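DNA mismatch repair protein MutS (Thermus aquaticus, PDB 1EWQ) recognises mismatched and unpaired bases in duplex DNA and, with a weak ATPase activity, takes part in their repair. Local coordinates at residues C[52-57]-C[82-87]; C[182-185]-C[189-192]; C[307-312]-C[532-537]; C[466-469]-C[474-477]. One frame throughout, in Å; residues are numbered along the deposited sequence.

Interaction 1. Residues C[52-57]-C[82-87]. With nucleotides of chain A.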
loop_
_atom_site.group_PDB
_atom_site.type_symbol
_atom_site.label_atom_id
_atom_site.label_comp_id
_atom_site.label_asym_id
_atom_site.label_seq_id
_atom_site.Cartn_x
_atom_site.Cartn_y
_atom_site.Cartn_z
ATOM N N ARG C 52 -10.536 -15.308 2.271
ATOM C CA ARG C 52 -9.277 -14.661 2.611
ATOM C C ARG C 52 -9.197 -13.239 2.068
ATOM O O ARG C 52 -8.693 -12.338 2.744
ATOM C CB ARG C 52 -8.085 -15.482 2.111
ATOM C CG ARG C 52 -7.729 -15.316 0.654
ATOM C CD ARG C 52 -6.375 -15.970 0.391
ATOM N NE ARG C 52 -6.395 -17.404 0.667
ATOM C CZ ARG C 52 -6.824 -18.329 -0.190
ATOM N NH1 ARG C 52 -7.267 -17.972 -1.392
ATOM N NH2 ARG C 52 -6.818 -19.615 0.155
ATOM N N ALA C 53 -9.703 -13.039 0.855
ATOM C CA ALA C 53 -9.688 -11.720 0.238
ATOM C C ALA C 53 -10.354 -10.679 1.133
ATOM O O ALA C 53 -9.873 -9.552 1.244
ATOM C CB ALA C 53 -10.390 -11.768 -1.109
ATOM N N LEU C 54 -11.452 -11.060 1.776
ATOM C CA LEU C 54 -12.182 -10.146 2.641
ATOM C C LEU C 54 -12.075 -10.506 4.117
ATOM O O LEU C 54 -12.707 -9.875 4.964
ATOM C CB LEU C 54 -13.655 -10.107 2.227
ATOM C CG LEU C 54 -13.917 -9.697 0.776
ATOM C CD1 LEU C 54 -15.405 -9.812 0.482
ATOM C CD2 LEU C 54 -13.417 -8.270 0.539
ATOM N N GLY C 55 -11.267 -11.516 4.425
ATOM C CA GLY C 55 -11.108 -11.921 5.809
ATOM C C GLY C 55 -12.433 -12.323 6.425
ATOM O O GLY C 55 -12.777 -11.897 7.530
ATOM N N LEU C 56 -13.182 -13.143 5.696
ATOM C CA LEU C 56 -14.480 -13.622 6.152
ATOM C C LEU C 56 -14.321 -14.997 6.799
ATOM O O LEU C 56 -13.282 -15.646 6.672
ATOM C CB LEU C 56 -15.448 -13.740 4.967
ATOM C CG LEU C 56 -15.691 -12.517 4.074
ATOM C CD1 LEU C 56 -16.507 -12.947 2.860
ATOM C CD2 LEU C 56 -16.406 -11.413 4.847
ATOM N N VAL C 57 -15.354 -15.433 7.507
ATOM C CA VAL C 57 -15.329 -16.744 8.130
ATOM C C VAL C 57 -15.551 -17.743 7.002
ATOM O O VAL C 57 -16.401 -17.528 6.132
ATOM C CB VAL C 57 -16.458 -16.890 9.169
ATOM C CG1 VAL C 57 -16.502 -18.314 9.695
ATOM C CG2 VAL C 57 -16.237 -15.911 10.310
ATOM N N ALA C 82 -17.761 -5.055 -2.724
ATOM C CA ALA C 82 -17.285 -5.021 -4.103
ATOM C C ALA C 82 -16.179 -3.980 -4.217
ATOM O O ALA C 82 -15.153 -4.225 -4.855
ATOM C CB ALA C 82 -18.424 -4.680 -5.043
ATOM N N GLU C 83 -16.397 -2.821 -3.594
ATOM C CA GLU C 83 -15.413 -1.741 -3.610
ATOM C C GLU C 83 -14.060 -2.326 -3.225
ATOM O O GLU C 83 -13.052 -2.098 -3.897
ATOM C CB GLU C 83 -15.807 -0.639 -2.612
ATOM C CG GLU C 83 -14.876 0.583 -2.592
ATOM C CD GLU C 83 -15.281 1.623 -1.544
ATOM O OE1 GLU C 83 -16.428 2.132 -1.594
ATOM O OE2 GLU C 83 -14.450 1.934 -0.664
ATOM N N ARG C 84 -14.050 -3.102 -2.146
ATOM C CA ARG C 84 -12.817 -3.705 -1.679
ATOM C C ARG C 84 -12.263 -4.719 -2.662
ATOM O O ARG C 84 -11.078 -4.695 -2.971
ATOM C CB ARG C 84 -13.019 -4.360 -0.309
ATOM C CG ARG C 84 -12.959 -3.383 0.864
ATOM C CD ARG C 84 -12.710 -4.127 2.163
ATOM N NE ARG C 84 -13.892 -4.848 2.614
ATOM C CZ ARG C 84 -13.872 -5.859 3.476
ATOM N NH1 ARG C 84 -12.724 -6.285 3.987
ATOM N NH2 ARG C 84 -15.009 -6.440 3.835
ATOM N N LEU C 85 -13.116 -5.610 -3.153
ATOM C CA LEU C 85 -12.673 -6.624 -4.097
ATOM C C LEU C 85 -12.073 -5.971 -5.333
ATOM O O LEU C 85 -11.028 -6.395 -5.828
ATOM C CB LEU C 85 -13.848 -7.515 -4.500
ATOM C CG LEU C 85 -14.437 -8.348 -3.363
ATOM C CD1 LEU C 85 -15.735 -8.992 -3.804
ATOM C CD2 LEU C 85 -13.416 -9.397 -2.946
ATOM N N LEU C 86 -12.734 -4.933 -5.828
ATOM C CA LEU C 86 -12.251 -4.234 -7.012
ATOM C C LEU C 86 -10.843 -3.694 -6.827
ATOM O O LEU C 86 -9.991 -3.839 -7.706
ATOM C CB LEU C 86 -13.194 -3.084 -7.368
ATOM C CG LEU C 86 -14.488 -3.519 -8.059
ATOM C CD1 LEU C 86 -15.493 -2.395 -8.043
ATOM C CD2 LEU C 86 -14.174 -3.950 -9.484
ATOM N N LYS C 87 -10.595 -3.080 -5.677
ATOM C CA LYS C 87 -9.293 -2.492 -5.409
ATOM C C LYS C 87 -8.182 -3.524 -5.257
ATOM O O LYS C 87 -6.998 -3.192 -5.341
ATOM C CB LYS C 87 -9.395 -1.587 -4.182
ATOM C CG LYS C 87 -10.489 -0.533 -4.362
ATOM C CD LYS C 87 -10.535 0.485 -3.239
ATOM C CE LYS C 87 -11.667 1.491 -3.467
ATOM N NZ LYS C 87 -11.530 2.237 -4.760
ATOM P P DG A 14 -18.931 -14.076 8.398
ATOM O OP1 DG A 14 -17.595 -13.636 7.918
ATOM O OP2 DG A 14 -19.056 -14.734 9.723
ATOM O "O5'" DG A 14 -19.892 -12.812 8.419
ATOM C "C5'" DG A 14 -20.138 -12.060 7.243
ATOM C "C4'" DG A 14 -21.237 -11.061 7.503
ATOM O "O4'" DG A 14 -22.495 -11.762 7.652
ATOM C "C3'" DG A 14 -21.049 -10.248 8.781
ATOM O "O3'" DG A 14 -21.482 -8.907 8.553
ATOM C "C2'" DG A 14 -21.929 -10.964 9.794
ATOM C "C1'" DG A 14 -23.056 -11.532 8.941
ATOM N N9 DG A 14 -23.585 -12.810 9.420
ATOM C C8 DG A 14 -22.849 -13.883 9.861
ATOM N N7 DG A 14 -23.586 -14.905 10.205
ATOM C C5 DG A 14 -24.890 -14.480 9.985
ATOM C C6 DG A 14 -26.122 -15.166 10.170
ATOM O O6 DG A 14 -26.313 -16.317 10.581
ATOM N N1 DG A 14 -27.208 -14.372 9.814
ATOM C C2 DG A 14 -27.123 -13.089 9.332
ATOM N N2 DG A 14 -28.286 -12.503 9.013
ATOM N N3 DG A 14 -25.982 -12.434 9.167
ATOM C C4 DG A 14 -24.911 -13.188 9.507
HETATM O O HOH W 1 -14.857 -8.456 5.553
#

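Interaction 2. Residues C[182-185]-C[189-192]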
loop_
_atom_site.group_PDB
_atom_site.type_symbol
_atom_site.label_atom_id
_atom_site.label_comp_id
_atom_site.label_asym_id
_atom_site.label_seq_id
_atom_site.Cartn_x
_atom_site.Cartn_y
_atom_site.Cartn_z
ATOM N N PRO C 182 -6.410 -8.734 -30.406
ATOM C CA PRO C 182 -5.802 -10.067 -30.377
ATOM C C PRO C 182 -4.344 -10.045 -30.846
ATOM O O PRO C 182 -3.473 -10.648 -30.222
ATOM C CB PRO C 182 -6.700 -10.869 -31.316
ATOM C CG PRO C 182 -8.036 -10.199 -31.154
ATOM C CD PRO C 182 -7.664 -8.747 -31.180
ATOM N N GLU C 183 -4.090 -9.338 -31.944
ATOM C CA GLU C 183 -2.743 -9.229 -32.506
ATOM C C GLU C 183 -1.721 -8.674 -31.520
ATOM O O GLU C 183 -0.560 -9.076 -31.535
ATOM C CB GLU C 183 -2.740 -8.321 -33.741
ATOM C CG GLU C 183 -4.063 -8.225 -34.447
ATOM C CD GLU C 183 -4.845 -6.994 -34.063
ATOM O OE1 GLU C 183 -6.066 -7.119 -33.877
ATOM O OE2 GLU C 183 -4.250 -5.900 -33.968
ATOM N N LEU C 184 -2.147 -7.738 -30.678
ATOM C CA LEU C 184 -1.247 -7.119 -29.708
ATOM C C LEU C 184 -0.985 -8.072 -28.556
ATOM O O LEU C 184 0.114 -8.107 -27.998
ATOM C CB LEU C 184 -1.849 -5.803 -29.205
ATOM C CG LEU C 184 -2.140 -4.790 -30.322
ATOM C CD1 LEU C 184 -2.823 -3.556 -29.751
ATOM C CD2 LEU C 184 -0.843 -4.416 -31.020
ATOM N N LEU C 185 -1.999 -8.846 -28.201
ATOM C CA LEU C 185 -1.849 -9.826 -27.136
ATOM C C LEU C 185 -0.936 -10.941 -27.660
ATOM O O LEU C 185 -0.158 -11.512 -26.903
ATOM C CB LEU C 185 -3.216 -10.385 -26.728
ATOM C CG LEU C 185 -4.196 -9.369 -26.124
ATOM C CD1 LEU C 185 -5.553 -10.027 -25.871
ATOM C CD2 LEU C 185 -3.613 -8.805 -24.822
ATOM N N ALA C 189 6.422 -9.224 -27.564
ATOM C CA ALA C 189 7.309 -8.097 -27.283
ATOM C C ALA C 189 6.517 -6.816 -26.985
ATOM O O ALA C 189 6.891 -6.031 -26.113
ATOM C CB ALA C 189 8.251 -7.875 -28.456
ATOM N N PHE C 190 5.423 -6.612 -27.713
ATOM C CA PHE C 190 4.571 -5.445 -27.513
ATOM C C PHE C 190 3.979 -5.488 -26.108
ATOM O O PHE C 190 4.143 -4.562 -25.319
ATOM C CB PHE C 190 3.431 -5.446 -28.538
ATOM C CG PHE C 190 2.395 -4.378 -28.299
ATOM C CD1 PHE C 190 2.634 -3.056 -28.672
ATOM C CD2 PHE C 190 1.188 -4.689 -27.681
ATOM C CE1 PHE C 190 1.685 -2.063 -28.430
ATOM C CE2 PHE C 190 0.236 -3.705 -27.435
ATOM C CZ PHE C 190 0.485 -2.389 -27.809
ATOM N N LEU C 191 3.295 -6.589 -25.810
ATOM C CA LEU C 191 2.642 -6.786 -24.525
ATOM C C LEU C 191 3.529 -6.451 -23.336
ATOM O O LEU C 191 3.105 -5.741 -22.426
ATOM C CB LEU C 191 2.137 -8.224 -24.413
ATOM C CG LEU C 191 1.326 -8.575 -23.170
ATOM C CD1 LEU C 191 0.177 -7.588 -22.989
ATOM C CD2 LEU C 191 0.806 -9.997 -23.310
ATOM N N ASP C 192 4.755 -6.962 -23.336
ATOM C CA ASP C 192 5.678 -6.680 -22.246
ATOM C C ASP C 192 5.950 -5.186 -22.146
ATOM O O ASP C 192 5.928 -4.620 -21.053
ATOM C CB ASP C 192 6.991 -7.440 -22.449
ATOM C CG ASP C 192 6.870 -8.907 -22.082
ATOM O OD1 ASP C 192 6.647 -9.206 -20.884
ATOM O OD2 ASP C 192 6.987 -9.758 -22.989
#

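Interaction 3. Residues C[307-312]-C[532-537]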
loop_
_atom_site.group_PDB
_atom_site.type_symbol
_atom_site.label_atom_id
_atom_site.label_comp_id
_atom_site.label_asym_id
_atom_site.label_seq_id
_atom_site.Cartn_x
_atom_site.Cartn_y
_atom_site.Cartn_z
ATOM N N ASP C 307 -12.861 35.504 -21.257
ATOM C CA ASP C 307 -13.878 36.520 -21.011
ATOM C C ASP C 307 -14.799 36.050 -19.900
ATOM O O ASP C 307 -15.068 36.802 -18.970
ATOM C CB ASP C 307 -14.689 36.835 -22.270
ATOM C CG ASP C 307 -13.889 37.618 -23.283
ATOM O OD1 ASP C 307 -13.011 38.399 -22.857
ATOM O OD2 ASP C 307 -14.124 37.464 -24.502
ATOM N N ARG C 308 -15.261 34.803 -19.973
ATOM C CA ARG C 308 -16.137 34.282 -18.937
ATOM C C ARG C 308 -15.452 34.230 -17.565
ATOM O O ARG C 308 -16.080 34.499 -16.536
ATOM C CB ARG C 308 -16.657 32.899 -19.328
ATOM C CG ARG C 308 -17.639 32.937 -20.493
ATOM C CD ARG C 308 -18.509 31.685 -20.539
ATOM N NE ARG C 308 -19.907 31.994 -20.243
ATOM C CZ ARG C 308 -20.328 32.520 -19.093
ATOM N NH1 ARG C 308 -19.458 32.780 -18.124
ATOM N NH2 ARG C 308 -21.613 32.835 -18.923
ATOM N N VAL C 309 -14.169 33.884 -17.548
ATOM C CA VAL C 309 -13.419 33.820 -16.295
ATOM C C VAL C 309 -13.346 35.232 -15.712
ATOM O O VAL C 309 -13.715 35.472 -14.561
ATOM C CB VAL C 309 -11.971 33.326 -16.525
ATOM C CG1 VAL C 309 -11.189 33.348 -15.216
ATOM C CG2 VAL C 309 -11.988 31.930 -17.126
ATOM N N GLU C 310 -12.869 36.162 -16.531
ATOM C CA GLU C 310 -12.733 37.552 -16.121
ATOM C C GLU C 310 -14.047 38.083 -15.581
ATOM O O GLU C 310 -14.069 38.849 -14.622
ATOM C CB GLU C 310 -12.285 38.405 -17.305
ATOM C CG GLU C 310 -12.026 39.857 -16.954
ATOM C CD GLU C 310 -11.213 40.568 -18.024
ATOM O OE1 GLU C 310 -11.734 40.790 -19.130
ATOM O OE2 GLU C 310 -10.038 40.890 -17.758
ATOM N N GLY C 311 -15.140 37.661 -16.207
ATOM C CA GLY C 311 -16.457 38.093 -15.782
ATOM C C GLY C 311 -16.763 37.661 -14.362
ATOM O O GLY C 311 -17.371 38.414 -13.602
ATOM N N PHE C 312 -16.357 36.451 -13.994
ATOM C CA PHE C 312 -16.607 35.976 -12.638
ATOM C C PHE C 312 -15.577 36.555 -11.673
ATOM O O PHE C 312 -15.796 36.571 -10.467
ATOM C CB PHE C 312 -16.581 34.447 -12.572
ATOM C CG PHE C 312 -17.890 33.799 -12.935
ATOM C CD1 PHE C 312 -17.971 32.914 -14.005
ATOM C CD2 PHE C 312 -19.033 34.051 -12.191
ATOM C CE1 PHE C 312 -19.172 32.289 -14.328
ATOM C CE2 PHE C 312 -20.246 33.430 -12.505
ATOM C CZ PHE C 312 -20.315 32.545 -13.577
ATOM N N ALA C 532 -14.843 28.652 -11.012
ATOM C CA ALA C 532 -13.744 28.029 -10.277
ATOM C C ALA C 532 -12.383 28.625 -10.646
ATOM O O ALA C 532 -11.544 28.863 -9.777
ATOM C CB ALA C 532 -13.735 26.528 -10.524
ATOM N N LEU C 533 -12.160 28.847 -11.936
ATOM C CA LEU C 533 -10.893 29.416 -12.381
ATOM C C LEU C 533 -10.808 30.861 -11.907
ATOM O O LEU C 533 -9.712 31.364 -11.637
ATOM C CB LEU C 533 -10.775 29.350 -13.910
ATOM C CG LEU C 533 -10.652 27.936 -14.504
ATOM C CD1 LEU C 533 -10.651 27.988 -16.022
ATOM C CD2 LEU C 533 -9.370 27.295 -14.007
ATOM N N ALA C 534 -11.962 31.527 -11.803
ATOM C CA ALA C 534 -11.985 32.909 -11.336
ATOM C C ALA C 534 -11.652 32.908 -9.854
ATOM O O ALA C 534 -10.925 33.776 -9.376
ATOM C CB ALA C 534 -13.365 33.548 -11.566
ATOM N N GLU C 535 -12.190 31.923 -9.141
ATOM C CA GLU C 535 -11.963 31.772 -7.710
ATOM C C GLU C 535 -10.467 31.639 -7.424
ATOM O O GLU C 535 -9.930 32.316 -6.545
ATOM C CB GLU C 535 -12.681 30.525 -7.203
ATOM C CG GLU C 535 -12.934 30.499 -5.708
ATOM C CD GLU C 535 -14.008 31.495 -5.285
ATOM O OE1 GLU C 535 -14.722 32.008 -6.166
ATOM O OE2 GLU C 535 -14.146 31.758 -4.077
ATOM N N VAL C 536 -9.807 30.749 -8.161
ATOM C CA VAL C 536 -8.380 30.514 -8.005
ATOM C C VAL C 536 -7.605 31.782 -8.349
ATOM O O VAL C 536 -6.659 32.152 -7.659
ATOM C CB VAL C 536 -7.895 29.371 -8.944
ATOM C CG1 VAL C 536 -6.370 29.390 -9.058
ATOM C CG2 VAL C 536 -8.352 28.035 -8.411
ATOM N N ALA C 537 -8.012 32.432 -9.431
ATOM C CA ALA C 537 -7.352 33.649 -9.881
ATOM C C ALA C 537 -7.406 34.737 -8.798
ATOM O O ALA C 537 -6.410 35.416 -8.539
ATOM C CB ALA C 537 -8.006 34.144 -11.170
#

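Interaction 4. Residues C[466-469]-C[474-477]. With nucleotides of chain A.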
loop_
_atom_site.group_PDB
_atom_site.type_symbol
_atom_site.label_atom_id
_atom_site.label_comp_id
_atom_site.label_asym_id
_atom_site.label_seq_id
_atom_site.Cartn_x
_atom_site.Cartn_y
_atom_site.Cartn_z
ATOM N N PRO C 466 -52.089 -21.667 23.918
ATOM C CA PRO C 466 -50.649 -21.558 24.171
ATOM C C PRO C 466 -49.906 -21.483 22.849
ATOM O O PRO C 466 -50.200 -22.244 21.932
ATOM C CB PRO C 466 -50.334 -22.847 24.930
ATOM C CG PRO C 466 -51.621 -23.116 25.671
ATOM C CD PRO C 466 -52.659 -22.832 24.616
ATOM N N VAL C 467 -48.955 -20.563 22.745
ATOM C CA VAL C 467 -48.190 -20.420 21.509
ATOM C C VAL C 467 -46.681 -20.453 21.741
ATOM O O VAL C 467 -45.936 -21.112 21.004
ATOM C CB VAL C 467 -48.570 -19.105 20.774
ATOM C CG1 VAL C 467 -47.571 -18.806 19.674
ATOM C CG2 VAL C 467 -49.958 -19.241 20.174
ATOM N N GLN C 468 -46.229 -19.743 22.767
ATOM C CA GLN C 468 -44.806 -19.700 23.063
ATOM C C GLN C 468 -44.577 -19.662 24.562
ATOM O O GLN C 468 -45.194 -18.863 25.277
ATOM C CB GLN C 468 -44.160 -18.466 22.414
ATOM C CG GLN C 468 -42.649 -18.364 22.643
ATOM C CD GLN C 468 -42.052 -17.030 22.188
ATOM O OE1 GLN C 468 -40.832 -16.853 22.197
ATOM N NE2 GLN C 468 -42.907 -16.090 21.801
ATOM N N THR C 469 -43.694 -20.536 25.034
ATOM C CA THR C 469 -43.360 -20.600 26.444
ATOM C C THR C 469 -41.994 -19.956 26.637
ATOM O O THR C 469 -41.049 -20.233 25.894
ATOM C CB THR C 469 -43.283 -22.063 26.961
ATOM O OG1 THR C 469 -44.564 -22.698 26.831
ATOM C CG2 THR C 469 -42.855 -22.082 28.431
ATOM N N GLN C 474 -45.633 -16.426 29.164
ATOM C CA GLN C 474 -46.262 -17.367 28.255
ATOM C C GLN C 474 -47.106 -16.566 27.283
ATOM O O GLN C 474 -47.766 -15.595 27.668
ATOM C CB GLN C 474 -47.141 -18.352 29.029
ATOM C CG GLN C 474 -47.943 -19.316 28.158
ATOM C CD GLN C 474 -47.077 -20.291 27.367
ATOM O OE1 GLN C 474 -46.157 -20.911 27.909
ATOM N NE2 GLN C 474 -47.384 -20.443 26.080
ATOM N N ARG C 475 -47.070 -16.972 26.019
ATOM C CA ARG C 475 -47.835 -16.291 24.998
ATOM C C ARG C 475 -48.899 -17.206 24.405
ATOM O O ARG C 475 -48.683 -18.410 24.216
ATOM C CB ARG C 475 -46.881 -15.748 23.928
ATOM C CG ARG C 475 -45.942 -14.701 24.506
ATOM C CD ARG C 475 -44.748 -14.401 23.623
ATOM N NE ARG C 475 -43.921 -13.363 24.230
ATOM C CZ ARG C 475 -42.693 -13.042 23.829
ATOM N NH1 ARG C 475 -42.135 -13.678 22.810
ATOM N NH2 ARG C 475 -42.022 -12.084 24.458
ATOM N N TYR C 476 -50.058 -16.619 24.130
ATOM C CA TYR C 476 -51.183 -17.365 23.595
ATOM C C TYR C 476 -51.779 -16.717 22.363
ATOM O O TYR C 476 -51.312 -15.685 21.880
ATOM C CB TYR C 476 -52.292 -17.494 24.642
ATOM C CG TYR C 476 -51.817 -17.852 26.032
ATOM C CD1 TYR C 476 -51.242 -16.887 26.859
ATOM C CD2 TYR C 476 -51.965 -19.149 26.529
ATOM C CE1 TYR C 476 -50.826 -17.196 28.146
ATOM C CE2 TYR C 476 -51.554 -19.474 27.821
ATOM C CZ TYR C 476 -50.984 -18.490 28.624
ATOM O OH TYR C 476 -50.566 -18.791 29.899
ATOM N N THR C 477 -52.848 -17.335 21.881
ATOM C CA THR C 477 -53.540 -16.860 20.705
ATOM C C THR C 477 -55.039 -17.041 20.853
ATOM O O THR C 477 -55.502 -17.950 21.543
ATOM C CB THR C 477 -53.053 -17.632 19.457
ATOM O OG1 THR C 477 -51.846 -17.037 18.973
ATOM C CG2 THR C 477 -54.096 -17.633 18.375
ATOM P P DT A 19 -38.859 -12.536 22.504
ATOM O OP1 DT A 19 -39.703 -13.689 22.067
ATOM O OP2 DT A 19 -39.487 -11.238 22.867
ATOM O "O5'" DT A 19 -38.019 -13.030 23.749
ATOM C "C5'" DT A 19 -36.635 -12.774 23.801
ATOM C "C4'" DT A 19 -35.949 -13.833 24.620
ATOM O "O4'" DT A 19 -34.550 -13.500 24.635
ATOM C "C3'" DT A 19 -36.398 -13.841 26.075
ATOM O "O3'" DT A 19 -36.351 -15.168 26.596
ATOM C "C2'" DT A 19 -35.431 -12.889 26.751
ATOM C "C1'" DT A 19 -34.179 -12.936 25.881
ATOM N N1 DT A 19 -33.614 -11.609 25.585
ATOM C C2 DT A 19 -32.252 -11.470 25.623
ATOM O O2 DT A 19 -31.502 -12.393 25.908
ATOM N N3 DT A 19 -31.797 -10.211 25.313
ATOM C C4 DT A 19 -32.559 -9.108 24.983
ATOM O O4 DT A 19 -32.009 -8.041 24.728
ATOM C C5 DT A 19 -33.990 -9.329 24.969
ATOM C C7 DT A 19 -34.901 -8.195 24.614
ATOM C C6 DT A 19 -34.436 -10.550 25.271
HETATM O O HOH W 2 -46.349 -22.912 24.583
#

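Interaction 1. Residues C[52-57]-C[82-87]
Leu54 and Leu85 meet through their methyl groups, and the tight part of this helix-to-helix contact is built round that pair. The two side chains cross at about a right angle, CD2 of Leu54 lying 3.7 Å from CD2 of Leu85, while Ala53 adds a looser touch, its CB 4.3 Å from the same Leu85 methyl. With CG beside its backbone N (chi1 -58°), Leu54 brings CD2 up against Leu85. Tyr81 and Leu92 continue this apolar patch within domain I.

The same CD2 methyl of Leu54 also lies over the centre of one face of the Arg84 guanidinium, 3.8 Å from CZ, and so serves both leucine and arginine; past it the contact is polar and bridged by a water. Arg84 reaches this place because its chain bends at chi3 (-74°). The water, in the guanidinium plane, accepts from Arg84 NH2 at 2.7 Å and donates to the carbonyl O of Leu54 at 2.6 Å, joining the two helices where direct contact is loose.

Just beyond, Gly55, with positive phi, is the C-prime residue of a Schellman motif that ends helix 44-54. The chain then turns to the DNA: Val57 N gives a nearly straight hydrogen bond (174°) to OP1 of DG14 of chain A, at 2.9 Å. NH1 of Arg76 of the second subunit hydrogen-bonds to Gly55 O.

The chemistry implies a division of labour: methyl packing probably sets the spacing of the helices, the water-bridged carbonyl is likely to help hold the guanidinium over Leu54, and a backbone amide binds a phosphate without regard to base.

Interaction 2. Residues C[182-185]-C[189-192]
Leu184 lies across the ring of Phe190, the two side chains meeting at a slant. Its CD2 methyl stands over one face, 3.9 Å from the ring centroid and 14° off the normal, which makes a CH-pi contact; the methyl is somewhat displaced toward the rim. Lower on the same side chain, CB of Leu184 presses on the CE2 atom of Phe190 at 3.4 Å, and CD1 comes to 4.0 Å from CZ. One leucine thus follows the ring from CD2 round to CZ. The ring extends toward it because CG of Phe190 is anti to the backbone N (chi1 172°).

The contact joins two consecutive helices, 182-186 and 188-197, packed against one another beside the mixed sheet of domain II. Leu180 of strand 177-180 touches Phe190, while Ile137 and Thr139 of strand 134-139 touch Leu184, so the leucine-phenylalanine pair faces the sheet. Were an alanine to stand in place of Phe190, Leu184 would probably lose the aromatic face under its CD2 methyl, and a gap would open beside Leu180.

Leu185 and Leu191 meet more loosely. CD2 of Leu185 is 4.4 Å from CD1 of Leu191, and CD2 of Leu191 comes to 4.0 Å from the carbonyl O of Leu185. Between the two pairs, the carbonyl O of Leu184 faces CB of Leu191 at 4.1 Å.

Interaction 3. Residues C[307-312]-C[532-537]
Ala534 sits against Phe312 and Val309, and every direct contact here is of the van der Waals kind. Its CB meets CB of Phe312 at 3.5 Å, methyl against methylene. The phenylalanine ring takes no part: with CG beside the backbone N (chi1 -85°), it lies away from this contact and packs on Tyr530 and Leu318. On the valine side, the CG1 methyl rests on backbone as much as on side chain, lying 3.9 Å from Ala534 N and 4.2 Å from CB of Leu533.

A second kind of contact sets a methyl against a polar atom. CB of Ala534 lies 3.6 Å from the carbonyl O of Val309, a close approach that a small residue makes possible. The CA atoms of Val309 and Ala534 are 5.2 Å apart, and the axes of segments 307-312 and 532-537 approach to 8.1 Å and cross at -58°.

Ionic pairs lie beside the contact and use other partners. Asp307 pairs with Arg544, while Glu535 makes salt bridges to Arg319 and Arg323 of helix 316-326; Arg319 also bonds to the carbonyl O of Phe312.

The contact therefore joins two helices of domain III that are far apart in sequence through a buried seam of alanine and valine methyls, a leucine and the CB of a phenylalanine. Its chemistry implies that the close fit at the crossing probably depends on shape, while the charged groups around it pair with partners outside the two segments.

Interaction 4. Residues C[466-469]-C[474-477]
Arg475 O accepts three hydrogen bonds: from Val467 N at 2.6 Å and Gln468 N at 3.1 Å on the facing strand, and from the Gln474 amide NE2 on its own strand. The two backbone donors approach differently: Val467 N is tilted 18° from the carbonyl plane, while Gln468 N stands above it. In return, Arg475 N bonds to Gln468 O at 2.8 Å, in the carbonyl plane. Thr469 OG1 donates to Gln474 OE1 at 2.6 Å, on a lone pair, and a water bridges that hydroxyl to Gln474 NE2. Thr469 N hydrogen-bonds to OG1 of Thr469 of the second subunit.

Two residues facing Arg475 define a classic beta bulge in the hairpin formed by strands 465-469 and 473-477, at the edge of a four-stranded antiparallel sheet in the clamp region of MutS. Arg475 projects from this hairpin to the DNA: NH1 gives a hydrogen bond to OP1 of DT19 of chain A at 2.5 Å and NH2 one to OP2, with Glu451 a further partner of NH2. The Gln468 side chain runs alongside the arginine, their flat ends turned 70° apart.

Bent at chi2 (65°), the Gln474 side chain brings its amide across to Thr469. A leucine in its place would probably leave Thr469 OG1 without its acceptor and Arg475 O without its third donor.

Farther out, Pro466 CA meets Tyr476 CD2 at 3.6 Å, and CG2 of Val467 lies against the Thr477 side chain, at OG1 and CB.

From the N terminus, interaction 1 closes first, a loop of 24 residues within domain I that joins helices 44-54 and 78-87. Interaction 2 follows in series with just three residues between its segments, pairing neighbouring helices of domain II. Interaction 3 then closes the longest loop, 219 residues, bringing helix 299-314 to helix 514-540, and interaction 4, a tight hairpin, is nested inside it. Although both belong to domain III, the centres of interactions 3 and 4 lie about 73 Å apart. None of the four touch or cross. Interactions 1 and 4 reach both DNA and the second subunit; interactions 2 and 3 stand well away from the DNA.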